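PDB 4GBA: DCN1-like protein 3 from Homo sapiens, which promotes cullin neddylation by helping transfer NEDD8 from N-terminally acetylated NEDD8-conjugating E2 enzymes to cullin-RBX complexes through its DCUN1 (PONY) domain, the part in this chain. Local coordinates for residues A[46-50]-A[86-90]; A[100-105]-A[155-161]; A[125-130]-A[160-164]; A[140-144]-A[187-193]. One frame throughout, in Å; residues are numbered along the deposited sequence.

Interaction 1 (A[46-50]-A[86-90])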
# COMPACT_ATOMS: atom_id res chain seq x y z
N LEU A 46 3.73 1.98 6.16
CA LEU A 46 4.11 3.33 6.64
C LEU A 46 5.62 3.54 6.63
O LEU A 46 6.11 4.58 6.21
CB LEU A 46 3.56 3.60 8.04
CG LEU A 46 2.05 3.64 8.19
CD1 LEU A 46 1.64 4.13 9.58
CD2 LEU A 46 1.46 4.53 7.12
N LEU A 47 6.36 2.54 7.09
CA LEU A 47 7.82 2.57 7.06
C LEU A 47 8.34 2.75 5.64
O LEU A 47 9.14 3.65 5.39
CB LEU A 47 8.38 1.28 7.66
CG LEU A 47 9.58 1.33 8.61
CD1 LEU A 47 9.49 2.52 9.59
CD2 LEU A 47 9.72 -0.01 9.36
N ALA A 48 7.89 1.90 4.72
CA ALA A 48 8.29 2.00 3.32
C ALA A 48 7.95 3.39 2.76
O ALA A 48 8.72 3.97 2.01
CB ALA A 48 7.60 0.90 2.48
N TRP A 49 6.78 3.90 3.14
CA TRP A 49 6.37 5.25 2.77
C TRP A 49 7.39 6.29 3.27
O TRP A 49 7.98 7.02 2.47
CB TRP A 49 4.96 5.51 3.30
CG TRP A 49 4.48 6.96 3.21
CD1 TRP A 49 4.47 7.76 2.10
CD2 TRP A 49 3.91 7.75 4.27
NE1 TRP A 49 3.93 8.99 2.39
CE2 TRP A 49 3.59 9.02 3.72
CE3 TRP A 49 3.66 7.52 5.63
CZ2 TRP A 49 3.02 10.04 4.49
CZ3 TRP A 49 3.09 8.54 6.39
CH2 TRP A 49 2.78 9.79 5.82
N LYS A 50 7.62 6.32 4.58
CA LYS A 50 8.64 7.18 5.21
C LYS A 50 10.04 7.05 4.59
O LYS A 50 10.76 8.04 4.47
CB LYS A 50 8.71 6.89 6.71
CG LYS A 50 8.30 8.04 7.55
CD LYS A 50 6.94 8.54 7.15
CE LYS A 50 6.63 9.83 7.90
NZ LYS A 50 7.76 10.76 7.76
N LEU A 86 3.72 7.67 13.71
CA LEU A 86 3.59 7.38 12.29
C LEU A 86 2.13 7.11 11.96
O LEU A 86 1.59 7.63 10.98
CB LEU A 86 4.44 6.19 11.88
CG LEU A 86 5.88 6.53 11.51
CD1 LEU A 86 6.68 5.28 11.17
CD2 LEU A 86 5.92 7.53 10.35
N LEU A 87 1.49 6.30 12.81
CA LEU A 87 0.08 6.00 12.64
C LEU A 87 -0.75 7.28 12.65
O LEU A 87 -1.64 7.48 11.83
CB LEU A 87 -0.41 5.03 13.73
CG LEU A 87 0.05 3.57 13.64
CD1 LEU A 87 -0.17 2.84 14.96
CD2 LEU A 87 -0.67 2.84 12.52
N THR A 88 -0.43 8.16 13.60
CA THR A 88 -1.12 9.44 13.72
C THR A 88 -0.88 10.31 12.49
O THR A 88 -1.82 10.89 11.95
CB THR A 88 -0.68 10.19 15.00
OG1 THR A 88 -1.31 9.57 16.12
CG2 THR A 88 -1.10 11.65 14.95
N GLU A 89 0.37 10.40 12.06
CA GLU A 89 0.73 11.17 10.87
C GLU A 89 -0.10 10.75 9.66
O GLU A 89 -0.64 11.59 8.94
CB GLU A 89 2.21 10.97 10.57
CG GLU A 89 2.82 11.97 9.61
CD GLU A 89 4.33 11.79 9.50
OE1 GLU A 89 4.92 11.10 10.37
OE2 GLU A 89 4.94 12.33 8.56
N ALA A 90 -0.21 9.44 9.45
CA ALA A 90 -0.89 8.88 8.29
C ALA A 90 -2.39 9.13 8.29
O ALA A 90 -3.07 8.88 7.30
CB ALA A 90 -0.61 7.39 8.17
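Leu46 puts both methyl branches into the apolar part of this contact, which joins helix 42-50 to the end of helix 76-89 in the DCUN1 domain. With CG anti to the carbonyl carbon (chi1 -64°) the side chain leans toward 86-90, and chi2 of -171° sends CD1 to Leu86 and Leu87 (CD2 at 4.0 Å) and CD2 to Ala90 CB at 3.7 Å. Leu86 CD1 approaches CD1 of Leu47, and its CD2 sits 3.4 Å from CE of Lys50. Ala90 CB also nears the benzo end of the Trp49 indole, whose NE1 is hydrogen-bonded to Asp98; Leu99 of helix 93-107 packs on Leu46 and Trp49.

The polar part is a single salt bridge, Lys50 NZ to Glu89 OE2, at 3.3 Å. The two chains meet from opposing directions, Glu89 extended beyond CG and Lys50 bent at chi2 and chi4, its CD over one face of Trp49. With an alanine at Lys50, Glu89 would probably lose this cationic partner, leaving Lys95, and a gap would open beside Leu86 CD2. Lysine thus serves both chemistries, its methylenes extending the leucine packing and its ammonium closing the partly exposed border with charge.

Interaction 2 (A[100-105]-A[155-161])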
# COMPACT_ATOMS: atom_id res chain seq x y z
N TYR A 100 -1.28 7.40 0.10
CA TYR A 100 -2.11 6.80 -0.95
C TYR A 100 -1.48 6.84 -2.36
O TYR A 100 -1.53 5.83 -3.08
CB TYR A 100 -3.51 7.44 -0.95
CG TYR A 100 -4.50 6.74 -1.86
CD1 TYR A 100 -5.20 5.62 -1.42
CD2 TYR A 100 -4.74 7.19 -3.15
CE1 TYR A 100 -6.10 4.96 -2.24
CE2 TYR A 100 -5.65 6.53 -3.99
CZ TYR A 100 -6.33 5.42 -3.53
OH TYR A 100 -7.23 4.77 -4.35
N ARG A 101 -0.88 7.96 -2.75
CA ARG A 101 -0.20 8.03 -4.04
C ARG A 101 1.05 7.14 -4.08
O ARG A 101 1.30 6.45 -5.08
CB ARG A 101 0.17 9.47 -4.42
CG ARG A 101 -0.97 10.48 -4.22
CD ARG A 101 -0.59 11.92 -4.67
NE ARG A 101 -1.31 12.29 -5.89
CZ ARG A 101 -1.72 13.52 -6.20
NH1 ARG A 101 -1.49 14.54 -5.36
NH2 ARG A 101 -2.38 13.73 -7.34
N PHE A 102 1.83 7.17 -2.99
CA PHE A 102 3.01 6.32 -2.82
C PHE A 102 2.65 4.82 -2.90
O PHE A 102 3.40 4.03 -3.45
CB PHE A 102 3.70 6.59 -1.46
CG PHE A 102 4.70 5.52 -1.07
CD1 PHE A 102 6.00 5.55 -1.54
CD2 PHE A 102 4.31 4.44 -0.27
CE1 PHE A 102 6.91 4.56 -1.20
CE2 PHE A 102 5.21 3.45 0.07
CZ PHE A 102 6.52 3.51 -0.40
N THR A 103 1.51 4.45 -2.34
CA THR A 103 1.13 3.04 -2.26
C THR A 103 0.98 2.41 -3.66
O THR A 103 1.29 1.23 -3.85
CB THR A 103 -0.14 2.84 -1.38
OG1 THR A 103 0.12 3.30 -0.05
CG2 THR A 103 -0.56 1.36 -1.34
N PHE A 104 0.54 3.20 -4.64
CA PHE A 104 0.41 2.69 -5.99
C PHE A 104 1.79 2.37 -6.57
O PHE A 104 2.02 1.27 -7.09
CB PHE A 104 -0.35 3.66 -6.91
CG PHE A 104 -0.44 3.18 -8.33
CD1 PHE A 104 -1.51 2.40 -8.74
CD2 PHE A 104 0.58 3.44 -9.22
CE1 PHE A 104 -1.57 1.92 -10.05
CE2 PHE A 104 0.52 2.94 -10.53
CZ PHE A 104 -0.55 2.20 -10.94
N GLN A 105 2.70 3.34 -6.46
CA GLN A 105 4.07 3.22 -6.95
C GLN A 105 4.82 2.07 -6.27
O GLN A 105 5.63 1.36 -6.90
CB GLN A 105 4.82 4.55 -6.69
CG GLN A 105 6.05 4.74 -7.56
CD GLN A 105 5.75 4.56 -9.06
OE1 GLN A 105 4.70 5.00 -9.55
NE2 GLN A 105 6.65 3.89 -9.77
N ILE A 155 -4.90 -2.79 -12.38
CA ILE A 155 -5.44 -1.49 -11.99
C ILE A 155 -4.42 -0.44 -12.40
O ILE A 155 -3.25 -0.51 -12.01
CB ILE A 155 -5.72 -1.44 -10.46
CG1 ILE A 155 -6.90 -2.36 -10.12
CG2 ILE A 155 -6.01 -0.00 -9.99
CD1 ILE A 155 -8.23 -1.95 -10.75
N SER A 156 -4.86 0.50 -13.22
CA SER A 156 -3.99 1.56 -13.73
C SER A 156 -3.86 2.72 -12.73
O SER A 156 -4.57 2.77 -11.73
CB SER A 156 -4.52 2.07 -15.08
OG SER A 156 -5.75 2.76 -14.91
N ARG A 157 -2.96 3.64 -13.03
CA ARG A 157 -2.64 4.75 -12.13
C ARG A 157 -3.80 5.72 -11.95
O ARG A 157 -3.95 6.31 -10.88
CB ARG A 157 -1.42 5.51 -12.64
CG ARG A 157 -0.90 6.54 -11.64
CD ARG A 157 0.34 7.24 -12.18
NE ARG A 157 1.38 6.29 -12.58
CZ ARG A 157 2.41 5.95 -11.82
NH1 ARG A 157 2.56 6.49 -10.61
NH2 ARG A 157 3.30 5.07 -12.27
N ASP A 158 -4.60 5.91 -12.99
CA ASP A 158 -5.71 6.86 -12.94
C ASP A 158 -6.91 6.28 -12.23
O ASP A 158 -7.62 6.98 -11.51
CB ASP A 158 -6.08 7.33 -14.35
CG ASP A 158 -5.00 8.19 -14.96
OD1 ASP A 158 -4.54 9.14 -14.28
OD2 ASP A 158 -4.58 7.90 -16.10
N THR A 159 -7.13 4.98 -12.42
CA THR A 159 -8.18 4.26 -11.68
C THR A 159 -7.88 4.25 -10.18
O THR A 159 -8.76 4.51 -9.36
CB THR A 159 -8.34 2.81 -12.19
OG1 THR A 159 -8.52 2.80 -13.62
CG2 THR A 159 -9.52 2.13 -11.50
N TRP A 160 -6.63 3.94 -9.84
CA TRP A 160 -6.19 4.01 -8.45
C TRP A 160 -6.38 5.44 -7.91
O TRP A 160 -7.00 5.65 -6.88
CB TRP A 160 -4.73 3.56 -8.33
CG TRP A 160 -4.16 3.65 -6.95
CD1 TRP A 160 -3.53 4.73 -6.38
CD2 TRP A 160 -4.14 2.61 -5.95
NE1 TRP A 160 -3.14 4.44 -5.10
CE2 TRP A 160 -3.49 3.14 -4.81
CE3 TRP A 160 -4.59 1.29 -5.92
CZ2 TRP A 160 -3.30 2.40 -3.63
CZ3 TRP A 160 -4.39 0.54 -4.74
CH2 TRP A 160 -3.76 1.10 -3.62
N ASN A 161 -5.85 6.42 -8.66
CA ASN A 161 -5.92 7.84 -8.31
C ASN A 161 -7.34 8.32 -8.04
O ASN A 161 -7.60 8.97 -7.03
CB ASN A 161 -5.26 8.70 -9.41
CG ASN A 161 -5.47 10.21 -9.20
OD1 ASN A 161 -6.36 10.83 -9.81
ND2 ASN A 161 -4.62 10.83 -8.38
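An aromatic cluster of Tyr100, Phe104 and Trp160 forms the heart of this contact, with the Trp160 indole held between the other two. Trp160 swings its CG away from its own backbone nitrogen (chi1 177°), which carries the indole across to helix 93-107. On one face lies the Tyr100 ring, an offset stack with planes 18° apart and the centroid of the five-membered ring 4.3 Å away; on the opposite face Phe104 CB makes a CH-pi contact, 3.5 Å from the same centroid. Two hydrogen bonds run reciprocally between Tyr100 and Trp160: Trp160 NE1 gives a nearly straight bond to Tyr100 O (2.9 Å, 164°), above the carbonyl plane, and Tyr100 OH donates to Trp160 O at 2.7 Å. Replacing Trp160 by a leucine is likely to leave Tyr100 O without this donor and the tyrosine ring without its stacking partner.

Arg157 CA lies over a face of the Phe104 ring in a CH-pi contact, and Phe104 CE2 over the centre of the guanidinium. That group grips Gln105 OE1 end-on, with NH1 at 2.8 Å and NH2 at 3.1 Å.

Helices 93-107 and 157-169 run roughly antiparallel here. Helix 119-129 covers Thr103 and Tyr100 through Val129, and Ile155 pairs its backbone with Leu117 in the short antiparallel sheet.

Interaction 3 (A[125-130]-A[160-164])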
# COMPACT_ATOMS: atom_id res chain seq x y z
N LEU A 125 -3.38 -3.99 -1.32
CA LEU A 125 -2.90 -2.64 -1.01
C LEU A 125 -4.03 -1.67 -0.70
O LEU A 125 -3.91 -0.83 0.17
CB LEU A 125 -2.03 -2.10 -2.14
CG LEU A 125 -0.67 -2.77 -2.21
CD1 LEU A 125 0.16 -2.19 -3.34
CD2 LEU A 125 0.04 -2.61 -0.87
N TRP A 126 -5.16 -1.82 -1.39
CA TRP A 126 -6.32 -1.01 -1.04
C TRP A 126 -6.78 -1.28 0.38
O TRP A 126 -7.05 -0.35 1.13
CB TRP A 126 -7.47 -1.22 -2.01
CG TRP A 126 -7.56 -0.14 -3.05
CD1 TRP A 126 -7.36 1.20 -2.86
CD2 TRP A 126 -7.87 -0.31 -4.43
NE1 TRP A 126 -7.54 1.87 -4.04
CE2 TRP A 126 -7.85 0.97 -5.02
CE3 TRP A 126 -8.18 -1.42 -5.23
CZ2 TRP A 126 -8.13 1.18 -6.38
CZ3 TRP A 126 -8.44 -1.22 -6.58
CH2 TRP A 126 -8.42 0.07 -7.14
N LYS A 127 -6.88 -2.56 0.75
CA LYS A 127 -7.22 -2.97 2.11
C LYS A 127 -6.22 -2.40 3.12
O LYS A 127 -6.60 -1.83 4.14
CB LYS A 127 -7.20 -4.49 2.19
CG LYS A 127 -7.95 -5.09 3.36
CD LYS A 127 -8.08 -6.62 3.20
CE LYS A 127 -8.48 -7.01 1.76
NZ LYS A 127 -8.69 -8.49 1.51
N LEU A 128 -4.94 -2.57 2.83
CA LEU A 128 -3.88 -2.08 3.69
C LEU A 128 -3.90 -0.54 3.87
O LEU A 128 -3.88 -0.04 5.01
CB LEU A 128 -2.51 -2.55 3.18
CG LEU A 128 -1.40 -2.53 4.24
CD1 LEU A 128 -1.83 -3.34 5.45
CD2 LEU A 128 -0.09 -3.03 3.67
N VAL A 129 -3.95 0.21 2.77
CA VAL A 129 -3.83 1.66 2.86
C VAL A 129 -5.00 2.31 3.63
O VAL A 129 -4.82 3.33 4.31
CB VAL A 129 -3.60 2.31 1.45
CG1 VAL A 129 -4.87 2.29 0.61
CG2 VAL A 129 -3.06 3.74 1.60
N PHE A 130 -6.18 1.71 3.57
CA PHE A 130 -7.35 2.25 4.25
C PHE A 130 -7.51 1.74 5.69
O PHE A 130 -8.53 1.98 6.33
CB PHE A 130 -8.64 1.95 3.46
CG PHE A 130 -8.84 2.85 2.25
CD1 PHE A 130 -9.05 4.22 2.42
CD2 PHE A 130 -8.82 2.33 0.96
CE1 PHE A 130 -9.24 5.05 1.33
CE2 PHE A 130 -9.00 3.17 -0.14
CZ PHE A 130 -9.22 4.52 0.04
N TRP A 160 -6.63 3.94 -9.84
CA TRP A 160 -6.19 4.01 -8.45
C TRP A 160 -6.38 5.44 -7.91
O TRP A 160 -7.00 5.65 -6.88
CB TRP A 160 -4.73 3.56 -8.33
CG TRP A 160 -4.16 3.65 -6.95
CD1 TRP A 160 -3.53 4.73 -6.38
CD2 TRP A 160 -4.14 2.61 -5.95
NE1 TRP A 160 -3.14 4.44 -5.10
CE2 TRP A 160 -3.49 3.14 -4.81
CE3 TRP A 160 -4.59 1.29 -5.92
CZ2 TRP A 160 -3.30 2.40 -3.63
CZ3 TRP A 160 -4.39 0.54 -4.74
CH2 TRP A 160 -3.76 1.10 -3.62
N ASN A 161 -5.85 6.42 -8.66
CA ASN A 161 -5.92 7.84 -8.31
C ASN A 161 -7.34 8.32 -8.04
O ASN A 161 -7.60 8.97 -7.03
CB ASN A 161 -5.26 8.70 -9.41
CG ASN A 161 -5.47 10.21 -9.20
OD1 ASN A 161 -6.36 10.83 -9.81
ND2 ASN A 161 -4.62 10.83 -8.38
N MET A 162 -8.27 7.98 -8.93
CA MET A 162 -9.63 8.49 -8.82
C MET A 162 -10.51 7.72 -7.84
O MET A 162 -11.54 8.24 -7.41
CB MET A 162 -10.30 8.54 -10.19
CG MET A 162 -9.53 9.39 -11.19
SD MET A 162 -10.51 9.68 -12.67
CE MET A 162 -11.91 10.58 -12.01
N PHE A 163 -10.09 6.51 -7.49
CA PHE A 163 -10.83 5.73 -6.49
C PHE A 163 -11.01 6.43 -5.13
O PHE A 163 -12.05 6.31 -4.49
CB PHE A 163 -10.21 4.35 -6.27
CG PHE A 163 -11.00 3.50 -5.31
CD1 PHE A 163 -12.21 2.94 -5.70
CD2 PHE A 163 -10.55 3.29 -4.01
CE1 PHE A 163 -12.95 2.16 -4.81
CE2 PHE A 163 -11.28 2.52 -3.13
CZ PHE A 163 -12.48 1.95 -3.53
N LEU A 164 -9.99 7.17 -4.71
CA LEU A 164 -10.06 7.90 -3.44
C LEU A 164 -11.21 8.92 -3.44
O LEU A 164 -12.00 8.98 -2.50
CB LEU A 164 -8.71 8.59 -3.14
CG LEU A 164 -8.51 9.35 -1.82
CD1 LEU A 164 -8.85 8.50 -0.62
CD2 LEU A 164 -7.08 9.83 -1.73
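Trp126 lies with its indole between Trp160 and Phe163, which approach opposite faces. The Trp160 side is an offset stack: the five-membered ring of Trp126 sits over the six-membered ring of Trp160, centroids 4.0 Å apart and planes at 15°, the two side chains sliding past each other in opposing directions. Phe163 meets the other face obliquely, with CD2 3.3 Å from Trp126 NE1. That nitrogen is probably hydrogen-bonded to Tyr100 OH, which would help fix the rotation of the indole within the cluster.

Smaller contacts flank the three rings. Leu125 CB comes 3.9 Å from Trp160 CH2. Phe130, the first residue after helix 119-129 to leave helical geometry, places CE2 at the edge of the Phe163 ring, 3.8 Å from Phe163 CE2, and its own edge receives Leu164 CD1, 4.0 Å from Phe130 CE1. Leu164 gets there with CG anti to the backbone nitrogen (chi1 -176°).

Helices 119-129 and 157-169 cross at 41°, with local axes 12.9 Å apart, a separation that the large aromatic side chains span. Trp141 of helix 138-147 stacks on Phe163 and meets Trp126 edge-to-face, continuing the hydrophobic core, while helix 93-107 joins through Thr103 and Tyr100.

Interaction 4 (A[140-144]-A[187-193])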
# COMPACT_ATOMS: atom_id res chain seq x y z
N GLN A 140 -17.34 -3.90 -0.32
CA GLN A 140 -17.98 -4.42 -1.53
C GLN A 140 -17.10 -4.23 -2.76
O GLN A 140 -17.05 -5.09 -3.65
CB GLN A 140 -19.36 -3.80 -1.75
CG GLN A 140 -20.38 -4.17 -0.69
CD GLN A 140 -20.44 -5.67 -0.40
OE1 GLN A 140 -20.10 -6.51 -1.25
NE2 GLN A 140 -20.85 -6.02 0.81
N TRP A 141 -16.42 -3.09 -2.82
CA TRP A 141 -15.50 -2.82 -3.91
C TRP A 141 -14.45 -3.93 -4.00
O TRP A 141 -14.10 -4.37 -5.08
CB TRP A 141 -14.85 -1.44 -3.75
CG TRP A 141 -13.64 -1.20 -4.62
CD1 TRP A 141 -12.34 -1.24 -4.23
CD2 TRP A 141 -13.62 -0.90 -6.02
NE1 TRP A 141 -11.51 -0.98 -5.29
CE2 TRP A 141 -12.27 -0.76 -6.41
CE3 TRP A 141 -14.62 -0.72 -6.99
CZ2 TRP A 141 -11.89 -0.46 -7.72
CZ3 TRP A 141 -14.24 -0.42 -8.29
CH2 TRP A 141 -12.88 -0.30 -8.65
N LEU A 142 -13.97 -4.39 -2.85
CA LEU A 142 -12.95 -5.43 -2.82
C LEU A 142 -13.53 -6.83 -3.07
O LEU A 142 -12.83 -7.71 -3.59
CB LEU A 142 -12.14 -5.41 -1.51
CG LEU A 142 -11.31 -4.16 -1.17
CD1 LEU A 142 -10.83 -4.21 0.28
CD2 LEU A 142 -10.12 -3.93 -2.12
N ASN A 143 -14.79 -7.04 -2.70
CA ASN A 143 -15.51 -8.27 -3.05
C ASN A 143 -15.68 -8.34 -4.56
O ASN A 143 -15.46 -9.38 -5.17
CB ASN A 143 -16.89 -8.32 -2.40
CG ASN A 143 -16.83 -8.58 -0.91
OD1 ASN A 143 -15.85 -9.14 -0.40
ND2 ASN A 143 -17.88 -8.18 -0.20
N PHE A 144 -16.08 -7.21 -5.13
CA PHE A 144 -16.26 -7.07 -6.56
C PHE A 144 -14.98 -7.44 -7.32
O PHE A 144 -15.02 -8.16 -8.31
CB PHE A 144 -16.73 -5.64 -6.88
CG PHE A 144 -16.54 -5.23 -8.32
CD1 PHE A 144 -17.40 -5.68 -9.30
CD2 PHE A 144 -15.51 -4.38 -8.67
CE1 PHE A 144 -17.23 -5.30 -10.62
CE2 PHE A 144 -15.33 -3.99 -10.00
CZ PHE A 144 -16.19 -4.45 -10.96
N PHE A 187 -15.60 1.70 -12.37
CA PHE A 187 -16.47 2.12 -11.29
C PHE A 187 -17.94 1.84 -11.63
O PHE A 187 -18.72 1.44 -10.76
CB PHE A 187 -16.27 3.60 -10.92
CG PHE A 187 -14.88 3.93 -10.41
CD1 PHE A 187 -13.92 2.95 -10.25
CD2 PHE A 187 -14.54 5.24 -10.08
CE1 PHE A 187 -12.64 3.26 -9.79
CE2 PHE A 187 -13.27 5.55 -9.62
CZ PHE A 187 -12.32 4.56 -9.48
N ASP A 188 -18.32 2.04 -12.89
CA ASP A 188 -19.68 1.77 -13.35
C ASP A 188 -19.99 0.26 -13.33
O ASP A 188 -21.06 -0.16 -12.88
CB ASP A 188 -19.95 2.34 -14.74
CG ASP A 188 -21.44 2.53 -15.02
OD1 ASP A 188 -22.15 3.11 -14.16
OD2 ASP A 188 -21.92 2.09 -16.10
N THR A 189 -19.05 -0.53 -13.82
CA THR A 189 -19.14 -1.99 -13.74
C THR A 189 -19.41 -2.43 -12.30
O THR A 189 -20.15 -3.40 -12.06
CB THR A 189 -17.84 -2.65 -14.22
OG1 THR A 189 -17.53 -2.22 -15.55
CG2 THR A 189 -17.97 -4.16 -14.20
N PHE A 190 -18.80 -1.73 -11.36
CA PHE A 190 -18.93 -2.05 -9.95
C PHE A 190 -20.29 -1.64 -9.42
O PHE A 190 -20.92 -2.38 -8.68
CB PHE A 190 -17.83 -1.36 -9.12
CG PHE A 190 -18.19 -1.21 -7.67
CD1 PHE A 190 -18.18 -2.32 -6.82
CD2 PHE A 190 -18.54 0.03 -7.15
CE1 PHE A 190 -18.51 -2.19 -5.47
CE2 PHE A 190 -18.87 0.17 -5.80
CZ PHE A 190 -18.86 -0.95 -4.96
N VAL A 191 -20.73 -0.46 -9.79
CA VAL A 191 -22.02 0.01 -9.32
C VAL A 191 -23.14 -0.93 -9.77
O VAL A 191 -24.05 -1.24 -9.01
CB VAL A 191 -22.28 1.47 -9.75
CG1 VAL A 191 -23.75 1.81 -9.62
CG2 VAL A 191 -21.42 2.42 -8.91
N GLU A 192 -23.05 -1.41 -11.01
CA GLU A 192 -24.03 -2.37 -11.53
C GLU A 192 -23.97 -3.64 -10.70
O GLU A 192 -24.97 -4.07 -10.11
CB GLU A 192 -23.78 -2.68 -13.01
CG GLU A 192 -23.74 -1.45 -13.94
CD GLU A 192 -24.94 -0.50 -13.75
OE1 GLU A 192 -25.80 -0.43 -14.65
OE2 GLU A 192 -25.00 0.19 -12.70
N TRP A 193 -22.78 -4.24 -10.64
CA TRP A 193 -22.54 -5.43 -9.83
C TRP A 193 -23.06 -5.27 -8.40
O TRP A 193 -23.57 -6.21 -7.80
CB TRP A 193 -21.05 -5.74 -9.81
CG TRP A 193 -20.66 -6.91 -8.93
CD1 TRP A 193 -20.46 -8.21 -9.33
CD2 TRP A 193 -20.40 -6.89 -7.51
NE1 TRP A 193 -20.10 -8.99 -8.26
CE2 TRP A 193 -20.06 -8.20 -7.13
CE3 TRP A 193 -20.43 -5.89 -6.53
CZ2 TRP A 193 -19.74 -8.55 -5.81
CZ3 TRP A 193 -20.12 -6.23 -5.22
CH2 TRP A 193 -19.78 -7.54 -4.87
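Phe144 and Phe190 lead a run of edge-to-face aromatic contacts between helices 138-147 and 185-199. Phe190 turns its edge to the face of Phe144 in an offset edge-to-face pair, with centroids 5.5 Å apart, while its own face receives the edge of Trp141, Trp141 CE3 lying 3.7 Å from Phe190 CG. Phe144 in turn directs its edge onto the Trp193 indole, CD1 coming 3.5 Å from Trp193 CG. At the far end Phe187 presents an edge to the face of Trp141, planes 86° apart in an offset T-shaped pair.

CH-pi contacts reinforce the run. Phe190 CA stands 3.8 Å from the centroid of the Phe144 ring, and Phe144 CB is as far from that of the six-membered ring of Trp193. With CG anti to the backbone nitrogen (chi1 162°), the Phe144 ring is carried under Phe190 CA and its edge to Trp193; Thr189 CG2 touches that ring's edge too.

No hydrogen bond crosses between the segments; within helix 138-147 Asn143 ND2 donates to Gln140 OE1 (3.0 Å) beside Trp193, whose NE1 is hydrogen-bonded to Glu147 OE2.

The helices cross nearly at right angles, 101° between local axes. Phe163 of helix 157-169 stacks on Trp141 and touches Phe187, and Leu142 faces helix 119-129.

Interactions 2 and 3 share Trp160 and lie about 7 Å apart between centres; the probable hydrogen bond between Trp126 NE1 and Tyr100 OH, 2.9 Å, ties them directly. Interaction 3 passes the aromatic core on to interaction 4, about 14 Å away between centres, where Phe163 CZ comes 3.3 Å from Trp141 CD1. Interaction 1 joins the other flank: Phe102 CZ touches Ala48 O at 3.3 Å, although the centres of interactions 1 and 2 are about 17 Å apart. Interactions 1 and 4 lie on opposite sides of the chain's centre. The acetylated E2 peptide packs against Ala48, Leu125 and Leu128, so its binding site borders interactions 1 and 3.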